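Local coordinates for regulator of Ty1 transposition protein 107 (Saccharomyces cerevisiae, PDB 3T7I) that probably recognises phosphorylated histone H2A through its C-terminal tandem BRCT repeats during DNA damage repair, at residues P66-T71 and Y116-I121; E123-K128 and I236-V241; I144-D149 and E167-L172; F196-I201 and K220-L225. One frame throughout, in Å; residues are numbered along the deposited sequence.

Contact 1. Residues P66-T71 and Y116-I121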
loop_
_atom_site.group_PDB
_atom_site.type_symbol
_atom_site.label_atom_id
_atom_site.label_comp_id
_atom_site.label_asym_id
_atom_site.label_seq_id
_atom_site.Cartn_x
_atom_site.Cartn_y
_atom_site.Cartn_z
ATOM N N PRO A 66 3.742 -15.810 -11.939
ATOM C CA PRO A 66 4.836 -16.618 -11.380
ATOM C C PRO A 66 6.065 -15.784 -11.094
ATOM O O PRO A 66 6.839 -16.122 -10.208
ATOM C CB PRO A 66 5.150 -17.621 -12.501
ATOM C CG PRO A 66 4.573 -17.012 -13.755
ATOM C CD PRO A 66 3.356 -16.259 -13.289
ATOM N N LYS A 67 6.249 -14.715 -11.863
ATOM C CA LYS A 67 7.426 -13.872 -11.740
ATOM C C LYS A 67 7.160 -12.620 -12.543
ATOM O O LYS A 67 6.166 -12.541 -13.267
ATOM C CB LYS A 67 8.645 -14.579 -12.323
ATOM C CG LYS A 67 8.535 -14.799 -13.831
ATOM C CD LYS A 67 9.621 -15.749 -14.328
ATOM C CE LYS A 67 10.587 -15.042 -15.282
ATOM N NZ LYS A 67 11.336 -13.914 -14.641
ATOM N N ILE A 68 8.040 -11.640 -12.413
ATOM C CA ILE A 68 7.954 -10.446 -13.245
ATOM C C ILE A 68 7.967 -10.838 -14.727
ATOM O O ILE A 68 8.867 -11.532 -15.180
ATOM C CB ILE A 68 9.077 -9.460 -12.925
ATOM C CG1 ILE A 68 8.970 -9.029 -11.456
ATOM C CG2 ILE A 68 8.981 -8.243 -13.832
ATOM C CD1 ILE A 68 10.201 -8.294 -10.925
ATOM N N LEU A 69 6.945 -10.412 -15.462
ATOM C CA LEU A 69 6.796 -10.757 -16.883
ATOM C C LEU A 69 6.629 -9.500 -17.715
ATOM O O LEU A 69 6.136 -8.478 -17.219
ATOM C CB LEU A 69 5.581 -11.663 -17.113
ATOM C CG LEU A 69 5.651 -13.086 -16.550
ATOM C CD1 LEU A 69 4.440 -13.906 -16.968
ATOM C CD2 LEU A 69 6.944 -13.764 -16.988
ATOM N N ARG A 70 7.026 -9.570 -18.979
ATOM C CA ARG A 70 6.824 -8.437 -19.869
ATOM C C ARG A 70 5.538 -8.570 -20.650
ATOM O O ARG A 70 5.512 -8.310 -21.854
ATOM C CB ARG A 70 7.993 -8.288 -20.839
ATOM C CG ARG A 70 9.327 -8.255 -20.141
ATOM C CD ARG A 70 10.478 -8.123 -21.109
ATOM N NE ARG A 70 11.568 -7.421 -20.444
ATOM C CZ ARG A 70 12.172 -6.345 -20.934
ATOM N NH1 ARG A 70 11.813 -5.854 -22.120
ATOM N NH2 ARG A 70 13.142 -5.776 -20.234
ATOM N N THR A 71 4.466 -8.973 -19.986
ATOM C CA THR A 71 3.179 -9.016 -20.658
ATOM C C THR A 71 2.451 -7.694 -20.487
ATOM O O THR A 71 2.805 -6.876 -19.620
ATOM C CB THR A 71 2.305 -10.156 -20.126
ATOM O OG1 THR A 71 1.974 -9.919 -18.746
ATOM C CG2 THR A 71 3.045 -11.484 -20.275
ATOM N N TYR A 116 3.745 -15.520 -0.399
ATOM C CA TYR A 116 3.564 -15.667 -1.842
ATOM C C TYR A 116 3.873 -14.434 -2.680
ATOM O O TYR A 116 3.467 -14.360 -3.831
ATOM C CB TYR A 116 2.149 -16.146 -2.154
ATOM C CG TYR A 116 1.794 -17.474 -1.522
ATOM C CD1 TYR A 116 1.990 -18.667 -2.209
ATOM C CD2 TYR A 116 1.259 -17.536 -0.238
ATOM C CE1 TYR A 116 1.652 -19.882 -1.640
ATOM C CE2 TYR A 116 0.924 -18.740 0.335
ATOM C CZ TYR A 116 1.121 -19.910 -0.368
ATOM O OH TYR A 116 0.782 -21.113 0.200
ATOM N N GLU A 117 4.598 -13.477 -2.119
ATOM C CA GLU A 117 5.001 -12.304 -2.891
ATOM C C GLU A 117 5.861 -12.722 -4.072
ATOM O O GLU A 117 6.707 -13.609 -3.954
ATOM C CB GLU A 117 5.762 -11.307 -2.018
ATOM C CG GLU A 117 4.881 -10.564 -1.052
ATOM O OE1 GLU A 117 6.723 -10.147 0.395
ATOM O OE2 GLU A 117 5.245 -8.536 0.135
ATOM N N ILE A 118 5.621 -12.092 -5.217
ATOM C CA ILE A 118 6.371 -12.380 -6.427
ATOM C C ILE A 118 7.831 -12.001 -6.240
ATOM O O ILE A 118 8.153 -10.922 -5.737
ATOM C CB ILE A 118 5.800 -11.641 -7.636
ATOM C CG1 ILE A 118 4.412 -12.195 -7.978
ATOM C CG2 ILE A 118 6.741 -11.780 -8.824
ATOM C CD1 ILE A 118 3.762 -11.570 -9.178
ATOM N N ASN A 119 8.713 -12.901 -6.652
ATOM C CA ASN A 119 10.130 -12.723 -6.416
ATOM C C ASN A 119 10.671 -11.540 -7.192
ATOM O O ASN A 119 10.342 -11.338 -8.365
ATOM C CB ASN A 119 10.899 -13.996 -6.767
ATOM C CG ASN A 119 12.348 -13.932 -6.338
ATOM O OD1 ASN A 119 12.755 -13.015 -5.624
ATOM N ND2 ASN A 119 13.136 -14.912 -6.766
ATOM N N GLY A 120 11.485 -10.740 -6.520
ATOM C CA GLY A 120 12.155 -9.639 -7.178
ATOM C C GLY A 120 11.317 -8.386 -7.315
ATOM O O GLY A 120 11.738 -7.438 -7.975
ATOM N N ILE A 121 10.132 -8.368 -6.710
ATOM C CA ILE A 121 9.375 -7.119 -6.641
ATOM C C ILE A 121 9.814 -6.326 -5.413
ATOM O O ILE A 121 9.939 -6.861 -4.304
ATOM C CB ILE A 121 7.857 -7.314 -6.571
ATOM C CG1 ILE A 121 7.172 -6.604 -7.740
ATOM C CG2 ILE A 121 7.308 -6.756 -5.245
ATOM C CD1 ILE A 121 6.914 -7.477 -8.926
#
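I68 meets I121 and I118 in a small apolar cluster without any hydrogen bond from one segment to the other. The closest carbons are I68 CG1 and I121 CD1, 3.6 Å apart, where the two side chains cross obliquely. I118 points its CB at residues 66-71 and touches the backbone: with CG2 lying opposite the backbone N and CG1 folded back beside it (chi1 -67°), CG2 comes 3.7 Å from K67 CA and 3.8 Å from I68 N. F74, on helix 72-77, packs against all three isoleucines.

A second kind of contact sets methyl against carbonyl. I68 CD1 sits 3.4 Å from G120 O and also near N119 O, so it rests on the type II turn that runs from I118 to I121. G120 takes the positive phi of that turn, closed by a weak bond from I121 N to I118 O. In BRCT terms, the loop between strand 62-64 and helix 72-77 of the first repeat is packed here by the chain leading on toward the second. An alanine at I68 is likely to strip I121 CD1 and the G120 carbonyl of their hydrocarbon neighbour and open a gap beside F237, which also touches I68.

The polar groups bond within their own segment or to other parts of the chain. K67 curls back to make a weak bond from NZ to I68 O, 3.5 Å. T71 caps helix 72-77, its OG1 bonded to F74 N, and R70 NH2 is hydrogen-bonded to N230 OD1 on helix 229-237 of the second repeat.

Contact 2. Residues E123-K128 and I236-V241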
loop_
_atom_site.group_PDB
_atom_site.type_symbol
_atom_site.label_atom_id
_atom_site.label_comp_id
_atom_site.label_asym_id
_atom_site.label_seq_id
_atom_site.Cartn_x
_atom_site.Cartn_y
_atom_site.Cartn_z
ATOM N N GLU A 123 8.868 -3.675 -2.767
ATOM C CA GLU A 123 7.690 -3.091 -2.156
ATOM C C GLU A 123 7.700 -1.567 -2.263
ATOM O O GLU A 123 6.641 -0.938 -2.353
ATOM C CB GLU A 123 7.593 -3.528 -0.701
ATOM C CG GLU A 123 6.192 -3.463 -0.115
ATOM C CD GLU A 123 6.059 -4.319 1.135
ATOM O OE1 GLU A 123 7.041 -4.994 1.510
ATOM O OE2 GLU A 123 4.973 -4.318 1.738
ATOM N N SER A 124 8.892 -0.974 -2.261
ATOM C CA SER A 124 8.993 0.463 -2.463
ATOM C C SER A 124 8.568 0.846 -3.890
ATOM O O SER A 124 8.125 1.967 -4.124
ATOM C CB SER A 124 10.403 0.977 -2.174
ATOM O OG SER A 124 11.311 0.598 -3.193
ATOM N N ILE A 125 8.695 -0.089 -4.829
ATOM C CA ILE A 125 8.254 0.168 -6.195
ATOM C C ILE A 125 6.739 0.140 -6.264
ATOM O O ILE A 125 6.117 1.078 -6.752
ATOM C CB ILE A 125 8.824 -0.847 -7.194
ATOM C CG1 ILE A 125 10.292 -0.545 -7.466
ATOM C CG2 ILE A 125 8.051 -0.800 -8.497
ATOM C CD1 ILE A 125 10.994 -1.650 -8.248
ATOM N N ILE A 126 6.152 -0.940 -5.758
ATOM C CA ILE A 126 4.700 -1.072 -5.702
ATOM C C ILE A 126 4.014 0.102 -4.991
ATOM O O ILE A 126 2.940 0.536 -5.406
ATOM C CB ILE A 126 4.297 -2.394 -5.035
ATOM C CG1 ILE A 126 4.734 -3.563 -5.918
ATOM C CG2 ILE A 126 2.796 -2.446 -4.801
ATOM N N SER A 127 4.627 0.624 -3.932
ATOM C CA SER A 127 4.036 1.764 -3.243
ATOM C C SER A 127 3.976 3.063 -4.084
ATOM O O SER A 127 3.196 3.951 -3.787
ATOM C CB SER A 127 4.691 1.998 -1.868
ATOM O OG SER A 127 6.013 2.484 -1.996
ATOM N N LYS A 128 4.754 3.149 -5.159
ATOM C CA LYS A 128 4.659 4.313 -6.042
ATOM C C LYS A 128 3.312 4.366 -6.751
ATOM O O LYS A 128 2.914 5.418 -7.260
ATOM C CB LYS A 128 5.810 4.342 -7.064
ATOM C CG LYS A 128 7.191 4.607 -6.431
ATOM C CD LYS A 128 8.172 5.144 -7.461
ATOM C CE LYS A 128 7.909 6.600 -7.805
ATOM N NZ LYS A 128 8.567 7.528 -6.843
ATOM N N ILE A 236 8.843 1.426 -16.381
ATOM C CA ILE A 236 7.608 0.928 -15.799
ATOM C C ILE A 236 7.911 -0.012 -14.638
ATOM O O ILE A 236 7.330 0.114 -13.562
ATOM C CB ILE A 236 6.716 0.255 -16.856
ATOM C CG1 ILE A 236 6.180 1.315 -17.816
ATOM C CG2 ILE A 236 5.561 -0.498 -16.182
ATOM C CD1 ILE A 236 5.560 0.748 -19.103
ATOM N N PHE A 237 8.848 -0.931 -14.853
ATOM C CA PHE A 237 9.273 -1.851 -13.799
ATOM C C PHE A 237 9.761 -1.143 -12.548
ATOM O O PHE A 237 9.681 -1.693 -11.450
ATOM C CB PHE A 237 10.374 -2.791 -14.311
ATOM C CG PHE A 237 9.865 -3.887 -15.175
ATOM C CD1 PHE A 237 8.545 -4.272 -15.106
ATOM C CD2 PHE A 237 10.705 -4.540 -16.063
ATOM C CE1 PHE A 237 8.069 -5.284 -15.899
ATOM C CE2 PHE A 237 10.239 -5.557 -16.853
ATOM C CZ PHE A 237 8.911 -5.926 -16.776
ATOM N N HIS A 238 10.279 0.068 -12.697
ATOM C CA HIS A 238 10.767 0.793 -11.522
ATOM C C HIS A 238 9.838 1.922 -11.140
ATOM O O HIS A 238 10.111 2.659 -10.199
ATOM C CB HIS A 238 12.153 1.357 -11.781
ATOM C CG HIS A 238 13.206 0.305 -11.886
ATOM N ND1 HIS A 238 13.555 -0.282 -13.083
ATOM C CD2 HIS A 238 13.970 -0.285 -10.936
ATOM C CE1 HIS A 238 14.500 -1.180 -12.868
ATOM N NE2 HIS A 238 14.770 -1.201 -11.574
ATOM N N LEU A 239 8.751 2.054 -11.892
ATOM C CA LEU A 239 7.867 3.216 -11.790
ATOM C C LEU A 239 8.649 4.527 -11.634
ATOM O O LEU A 239 8.256 5.428 -10.881
ATOM C CB LEU A 239 6.858 3.034 -10.665
ATOM C CG LEU A 239 5.830 1.970 -11.003
ATOM C CD1 LEU A 239 4.873 1.789 -9.818
ATOM C CD2 LEU A 239 5.069 2.386 -12.282
ATOM N N ASN A 240 9.752 4.624 -12.360
ATOM C CA ASN A 240 10.538 5.847 -12.396
ATOM C C ASN A 240 11.331 5.945 -13.694
ATOM O O ASN A 240 11.969 4.991 -14.111
ATOM C CB ASN A 240 11.500 5.923 -11.201
ATOM C CG ASN A 240 12.173 7.297 -11.084
ATOM O OD1 ASN A 240 11.500 8.316 -10.921
ATOM N ND2 ASN A 240 13.493 7.324 -11.176
ATOM N N VAL A 241 11.268 7.100 -14.335
ATOM C CA VAL A 241 12.136 7.397 -15.461
ATOM C C VAL A 241 13.337 8.113 -14.887
ATOM O O VAL A 241 13.217 9.229 -14.366
ATOM C CB VAL A 241 11.467 8.347 -16.465
ATOM C CG1 VAL A 241 12.453 8.746 -17.546
ATOM C CG2 VAL A 241 10.224 7.726 -17.070
#
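I125 points its CB at the end of helix 229-237, and both branches come down on one carbonyl oxygen: CG2 and CD1 each lie 3.5 Å from F237 O. With CG1 beside the backbone N and CG2 opposite it (chi1 -75°), both arms of the isoleucine are turned to that oxygen. CD1 also reaches H238, approaching the imidazole obliquely, 4.2 Å from CD2. The ring is tied back to helix 229-237, ND1 bonding to E234 O.

K128 and L239 are arranged differently: their side chains slide past each other in opposite directions. L239 runs toward helix 123-126 until its CD1 is 3.4 Å from I125 O and 3.9 Å from K128 CB. K128 comes the other way, and a bend at the third torsion (chi3 75°) carries CE to 3.3 Å from L239 O. The positive phi of L239 belongs to a Schellman motif that ends helix 229-237, the last helix of the second BRCT repeat. F114 of the second subunit also packs against K128.

No hydrogen bond crosses between the two segments, so fit depends on methyls and methylenes set against backbone oxygens. L239 O has its polar partner in R138 NH2. Because CE is next to the lysine ammonium, its approach to that same oxygen is probably mildly attractive, adding a slight electrostatic pull to what is otherwise apolar packing.

Contact 3. Residues I144-D149 and E167-L172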
loop_
_atom_site.group_PDB
_atom_site.type_symbol
_atom_site.label_atom_id
_atom_site.label_comp_id
_atom_site.label_asym_id
_atom_site.label_seq_id
_atom_site.Cartn_x
_atom_site.Cartn_y
_atom_site.Cartn_z
ATOM N N ILE A 144 4.596 11.045 -27.526
ATOM C CA ILE A 144 5.724 10.313 -28.085
ATOM C C ILE A 144 5.487 9.855 -29.510
ATOM O O ILE A 144 4.348 9.775 -29.979
ATOM C CB ILE A 144 6.114 9.107 -27.209
ATOM C CG1 ILE A 144 4.996 8.069 -27.192
ATOM C CG2 ILE A 144 6.367 9.580 -25.800
ATOM C CD1 ILE A 144 5.225 6.910 -28.107
ATOM N N ASN A 145 6.587 9.564 -30.193
ATOM C CA ASN A 145 6.547 9.018 -31.535
ATOM C C ASN A 145 7.047 7.597 -31.476
ATOM O O ASN A 145 8.034 7.304 -30.807
ATOM C CB ASN A 145 7.415 9.858 -32.481
ATOM C CG ASN A 145 6.919 11.281 -32.595
ATOM O OD1 ASN A 145 6.041 11.576 -33.396
ATOM N ND2 ASN A 145 7.461 12.161 -31.774
ATOM N N LEU A 146 6.365 6.716 -32.183
ATOM C CA LEU A 146 6.630 5.300 -32.088
ATOM C C LEU A 146 6.719 4.745 -33.508
ATOM O O LEU A 146 5.842 4.988 -34.326
ATOM C CB LEU A 146 5.473 4.664 -31.322
ATOM C CG LEU A 146 5.393 3.169 -31.047
ATOM C CD1 LEU A 146 6.559 2.717 -30.172
ATOM C CD2 LEU A 146 4.069 2.907 -30.362
ATOM N N VAL A 147 7.786 4.025 -33.821
ATOM C CA VAL A 147 7.904 3.449 -35.155
ATOM C C VAL A 147 6.953 2.266 -35.297
ATOM O O VAL A 147 6.621 1.605 -34.306
ATOM C CB VAL A 147 9.343 3.044 -35.477
ATOM C CG1 VAL A 147 10.231 4.288 -35.506
ATOM C CG2 VAL A 147 9.853 2.024 -34.471
ATOM N N ASN A 148 6.499 2.017 -36.521
ATOM C CA ASN A 148 5.453 1.032 -36.751
ATOM C C ASN A 148 5.926 -0.420 -36.737
ATOM O O ASN A 148 5.119 -1.330 -36.572
ATOM C CB ASN A 148 4.677 1.345 -38.042
ATOM C CG ASN A 148 5.580 1.426 -39.267
ATOM O OD1 ASN A 148 6.773 1.132 -39.196
ATOM N ND2 ASN A 148 5.007 1.819 -40.400
ATOM N N ASP A 149 7.227 -0.637 -36.902
ATOM C CA ASP A 149 7.774 -1.995 -36.898
ATOM C C ASP A 149 8.064 -2.497 -35.479
ATOM O O ASP A 149 8.546 -3.613 -35.276
ATOM C CB ASP A 149 9.028 -2.078 -37.778
ATOM C CG ASP A 149 10.085 -1.042 -37.399
ATOM O OD1 ASP A 149 10.906 -0.667 -38.268
ATOM O OD2 ASP A 149 10.101 -0.603 -36.231
ATOM N N GLU A 167 -0.019 10.721 -23.138
ATOM C CA GLU A 167 -1.282 11.217 -23.680
ATOM C C GLU A 167 -1.466 10.880 -25.145
ATOM O O GLU A 167 -2.525 10.410 -25.543
ATOM C CB GLU A 167 -1.376 12.734 -23.492
ATOM C CG GLU A 167 -1.160 13.172 -22.046
ATOM C CD GLU A 167 -2.311 12.780 -21.148
ATOM N N LYS A 168 -0.441 11.140 -25.952
ATOM C CA LYS A 168 -0.526 10.887 -27.385
ATOM C C LYS A 168 0.580 9.954 -27.849
ATOM O O LYS A 168 1.757 10.122 -27.502
ATOM C CB LYS A 168 -0.453 12.201 -28.180
ATOM C CG LYS A 168 -1.519 13.238 -27.827
ATOM C CD LYS A 168 -1.179 14.572 -28.504
ATOM C CE LYS A 168 -2.084 15.716 -28.056
ATOM N NZ LYS A 168 -1.611 17.035 -28.602
ATOM N N ILE A 169 0.178 8.962 -28.628
ATOM C CA ILE A 169 1.094 8.038 -29.250
ATOM C C ILE A 169 0.979 8.263 -30.756
ATOM O O ILE A 169 -0.045 7.957 -31.371
ATOM C CB ILE A 169 0.714 6.595 -28.963
ATOM C CG1 ILE A 169 0.447 6.397 -27.470
ATOM C CG2 ILE A 169 1.833 5.658 -29.433
ATOM C CD1 ILE A 169 1.684 6.418 -26.658
ATOM N N ASN A 170 2.025 8.823 -31.339
ATOM C CA ASN A 170 2.065 9.035 -32.772
ATOM C C ASN A 170 2.848 7.923 -33.450
ATOM O O ASN A 170 4.024 7.733 -33.175
ATOM C CB ASN A 170 2.695 10.383 -33.080
ATOM C CG ASN A 170 2.780 10.644 -34.556
ATOM O OD1 ASN A 170 1.768 10.640 -35.251
ATOM N ND2 ASN A 170 3.986 10.850 -35.052
ATOM N N VAL A 171 2.193 7.179 -34.332
ATOM C CA VAL A 171 2.851 6.083 -35.033
ATOM C C VAL A 171 3.489 6.556 -36.342
ATOM O O VAL A 171 2.825 7.134 -37.203
ATOM C CB VAL A 171 1.871 4.919 -35.283
ATOM C CG1 VAL A 171 2.549 3.778 -36.022
ATOM C CG2 VAL A 171 1.307 4.427 -33.952
ATOM N N LEU A 172 4.791 6.329 -36.477
ATOM C CA LEU A 172 5.513 6.775 -37.659
ATOM C C LEU A 172 5.693 5.629 -38.642
ATOM O O LEU A 172 6.103 4.526 -38.269
ATOM C CB LEU A 172 6.888 7.335 -37.284
ATOM C CG LEU A 172 6.984 8.506 -36.310
ATOM C CD1 LEU A 172 8.438 8.773 -35.966
ATOM C CD2 LEU A 172 6.350 9.740 -36.888
#
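I144 starts a parallel pairing with strand 168-172, its N bonded to K168 O and its O taking N170 N at 2.9 Å. Its CG1, wedged between backbone N and carbonyl carbon (chi1 65°), lies 3.7 Å from I169 CD1, the two side chains pointing the same way. N145 turns to the other face of the sheet. Its OD1 accepts N170 ND2 at 2.7 Å, in the carbonyl plane, although the two amides stand perpendicular, while N145 ND2 serves I183 O and V199 O. L146 continues the strand bonds, N to N170 O and O from L172 N, both 2.7 Å; its CD2 packs 3.7 Å from I169 CG2, on the side covered by helix 153-163 of this beta-alpha-beta unit. V147 turns to F211 on helix 205-218, which L172 also touches. Past the last strand pair, N148 N makes a weak bond to L172 O, 3.1 Å.

A leucine at N145 would probably leave N170 ND2 with D181 O but no side-chain acceptor here, and deprive I183 O of its donor. The buried amide thus has both ends satisfied, oxygen by N170 and nitrogen by two carbonyls, linking edge strand, loop and next strand.

Contact 4. Residues F196-I201 and K220-L225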
loop_
_atom_site.group_PDB
_atom_site.type_symbol
_atom_site.label_atom_id
_atom_site.label_comp_id
_atom_site.label_asym_id
_atom_site.label_seq_id
_atom_site.Cartn_x
_atom_site.Cartn_y
_atom_site.Cartn_z
ATOM N N PHE A 196 12.360 17.451 -23.197
ATOM C CA PHE A 196 12.644 17.064 -24.550
ATOM C C PHE A 196 11.471 17.354 -25.437
ATOM O O PHE A 196 10.404 16.879 -25.224
ATOM C CB PHE A 196 13.006 15.593 -24.635
ATOM C CG PHE A 196 14.214 15.219 -23.864
ATOM C CD1 PHE A 196 15.454 15.461 -24.345
ATOM C CD2 PHE A 196 14.112 14.589 -22.658
ATOM C CE1 PHE A 196 16.558 15.100 -23.627
ATOM C CE2 PHE A 196 15.219 14.236 -21.958
ATOM C CZ PHE A 196 16.430 14.486 -22.444
ATOM N N LYS A 197 11.698 18.144 -26.452
ATOM C CA LYS A 197 10.667 18.476 -27.374
ATOM C C LYS A 197 10.273 17.315 -28.257
ATOM O O LYS A 197 9.155 17.190 -28.650
ATOM C CB LYS A 197 11.091 19.640 -28.228
ATOM C CG LYS A 197 9.955 20.218 -28.926
ATOM C CD LYS A 197 10.330 21.172 -29.950
ATOM C CE LYS A 197 9.119 21.547 -30.685
ATOM N NZ LYS A 197 9.350 22.702 -31.519
ATOM N N TYR A 198 11.221 16.466 -28.567
ATOM C CA TYR A 198 10.945 15.325 -29.432
ATOM C C TYR A 198 11.333 14.040 -28.725
ATOM O O TYR A 198 12.477 13.869 -28.331
ATOM C CB TYR A 198 11.689 15.452 -30.778
ATOM C CG TYR A 198 11.197 16.630 -31.586
ATOM C CD1 TYR A 198 9.976 16.571 -32.250
ATOM C CD2 TYR A 198 11.933 17.808 -31.658
ATOM C CE1 TYR A 198 9.503 17.652 -32.966
ATOM C CE2 TYR A 198 11.472 18.904 -32.385
ATOM C CZ TYR A 198 10.263 18.814 -33.036
ATOM O OH TYR A 198 9.792 19.882 -33.741
ATOM N N VAL A 199 10.375 13.143 -28.583
ATOM C CA VAL A 199 10.628 11.844 -27.979
ATOM C C VAL A 199 10.238 10.739 -28.952
ATOM O O VAL A 199 9.093 10.661 -29.401
ATOM C CB VAL A 199 9.877 11.703 -26.637
ATOM C CG1 VAL A 199 10.113 10.334 -26.039
ATOM C CG2 VAL A 199 10.338 12.810 -25.672
ATOM N N LEU A 200 11.199 9.886 -29.286
ATOM C CA LEU A 200 10.961 8.821 -30.246
ATOM C C LEU A 200 11.350 7.448 -29.694
ATOM O O LEU A 200 12.412 7.272 -29.094
ATOM C CB LEU A 200 11.753 9.055 -31.543
ATOM C CG LEU A 200 11.893 10.356 -32.366
ATOM C CD1 LEU A 200 10.972 10.434 -33.595
ATOM C CD2 LEU A 200 11.880 11.640 -31.581
ATOM N N ILE A 201 10.501 6.465 -29.935
ATOM C CA ILE A 201 10.846 5.085 -29.628
ATOM C C ILE A 201 11.093 4.399 -30.964
ATOM O O ILE A 201 10.219 4.390 -31.834
ATOM C CB ILE A 201 9.734 4.370 -28.853
ATOM C CG1 ILE A 201 9.395 5.164 -27.591
ATOM C CG2 ILE A 201 10.153 2.940 -28.520
ATOM C CD1 ILE A 201 8.054 4.810 -26.970
ATOM N N LYS A 220 16.237 22.822 -35.892
ATOM C CA LYS A 220 17.594 22.835 -35.367
ATOM C C LYS A 220 17.646 23.362 -33.939
ATOM O O LYS A 220 16.852 24.228 -33.545
ATOM C CB LYS A 220 18.505 23.682 -36.258
ATOM C CG LYS A 220 19.997 23.478 -35.988
ATOM C CD LYS A 220 20.842 24.591 -36.630
ATOM C CE LYS A 220 22.337 24.239 -36.620
ATOM N NZ LYS A 220 23.211 25.403 -36.935
ATOM N N ASN A 221 18.601 22.848 -33.176
ATOM C CA ASN A 221 18.805 23.279 -31.794
ATOM C C ASN A 221 17.621 23.036 -30.843
ATOM O O ASN A 221 17.537 23.660 -29.792
ATOM C CB ASN A 221 19.247 24.750 -31.742
ATOM C CG ASN A 221 20.661 24.952 -32.277
ATOM O OD1 ASN A 221 20.930 25.889 -33.041
ATOM N ND2 ASN A 221 21.570 24.057 -31.890
ATOM N N GLU A 222 16.711 22.146 -31.225
ATOM C CA GLU A 222 15.679 21.668 -30.310
ATOM C C GLU A 222 16.124 20.361 -29.651
ATOM O O GLU A 222 16.969 19.643 -30.181
ATOM C CB GLU A 222 14.339 21.478 -31.029
ATOM C CG GLU A 222 13.438 22.699 -30.997
ATOM C CD GLU A 222 13.182 23.218 -29.588
ATOM O OE1 GLU A 222 12.900 24.424 -29.448
ATOM O OE2 GLU A 222 13.258 22.428 -28.621
ATOM N N THR A 223 15.553 20.058 -28.493
ATOM C CA THR A 223 15.967 18.904 -27.707
ATOM C C THR A 223 15.277 17.643 -28.187
ATOM O O THR A 223 14.124 17.675 -28.646
ATOM C CB THR A 223 15.636 19.094 -26.239
ATOM O OG1 THR A 223 14.254 19.450 -26.130
ATOM C CG2 THR A 223 16.504 20.204 -25.643
ATOM N N ILE A 224 15.988 16.533 -28.052
ATOM C CA ILE A 224 15.583 15.284 -28.668
ATOM C C ILE A 224 15.942 14.111 -27.759
ATOM O O ILE A 224 16.997 14.088 -27.142
ATOM C CB ILE A 224 16.290 15.089 -30.023
ATOM C CG1 ILE A 224 15.969 16.246 -30.968
ATOM C CG2 ILE A 224 15.868 13.780 -30.653
ATOM C CD1 ILE A 224 16.883 16.308 -32.179
ATOM N N LEU A 225 15.049 13.140 -27.672
ATOM C CA LEU A 225 15.328 11.935 -26.922
ATOM C C LEU A 225 14.840 10.751 -27.728
ATOM O O LEU A 225 13.660 10.655 -28.088
ATOM C CB LEU A 225 14.652 11.977 -25.549
ATOM C CG LEU A 225 14.702 10.670 -24.762
ATOM C CD1 LEU A 225 16.147 10.322 -24.350
ATOM C CD2 LEU A 225 13.787 10.764 -23.538
#
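T223 holds its OG1 between its own backbone N and carbonyl carbon (chi1 52°), which sets the oxygen 2.9 Å from K197 N as its acceptor; the same OG1 also bonds to I195 O. F196 has its ring beside the backbone N (chi1 -61°), and L225 lays CB over one face, a CH-pi contact 3.8 Å from the ring centroid and only 16° off the normal.

The extended K197 chain passes across E222 at a slant, its CD 3.5 Å from E222 OE2. The ammonium goes past it: NZ is 4.5 Å from E222 OE1, beyond a salt bridge, and pairs with D219, which also takes the Y198 hydroxyl. Around the Y198 ring, E222 CB comes to the edge. Parallel strand bonds follow, Y198 N to T223 O at 3.1 Å, then L225 N to Y198 O and L200 N to L225 O, both 2.8 Å.

The two strands are joined by helix 205-218 in a beta-alpha-beta crossover of the second BRCT repeat, and its I215 packs on Y198, L200 and I224. F196 and L225 meet Q252 of the antiparallel strand 249-253, while strand 143-147 borders strand 198-202 along its other edge.

Contacts 3 and 4 belong to one sheet, that of the second BRCT repeat: strands 143-147 and 198-202 are neighbours, with N145 probably hydrogen-bonded through its backbone to V199 and I201. Both are parallel strand pairings, contact 4 buried and contact 3 partly so, and both rely on regular backbone bonds. Contacts 1 and 2 lie at the surface near the join between the repeats, have no hydrogen bond across them and set methyl and methylene groups against backbone oxygens. They touch each other, F237 of contact 2 lying against the 66-71 loop. Contacts 1 and 4 are farthest apart, centres about 34 Å, on opposite sides of the chain's centre. Strand 224-228 runs straight into helix 229-237, which connects contact 4 to contact 2.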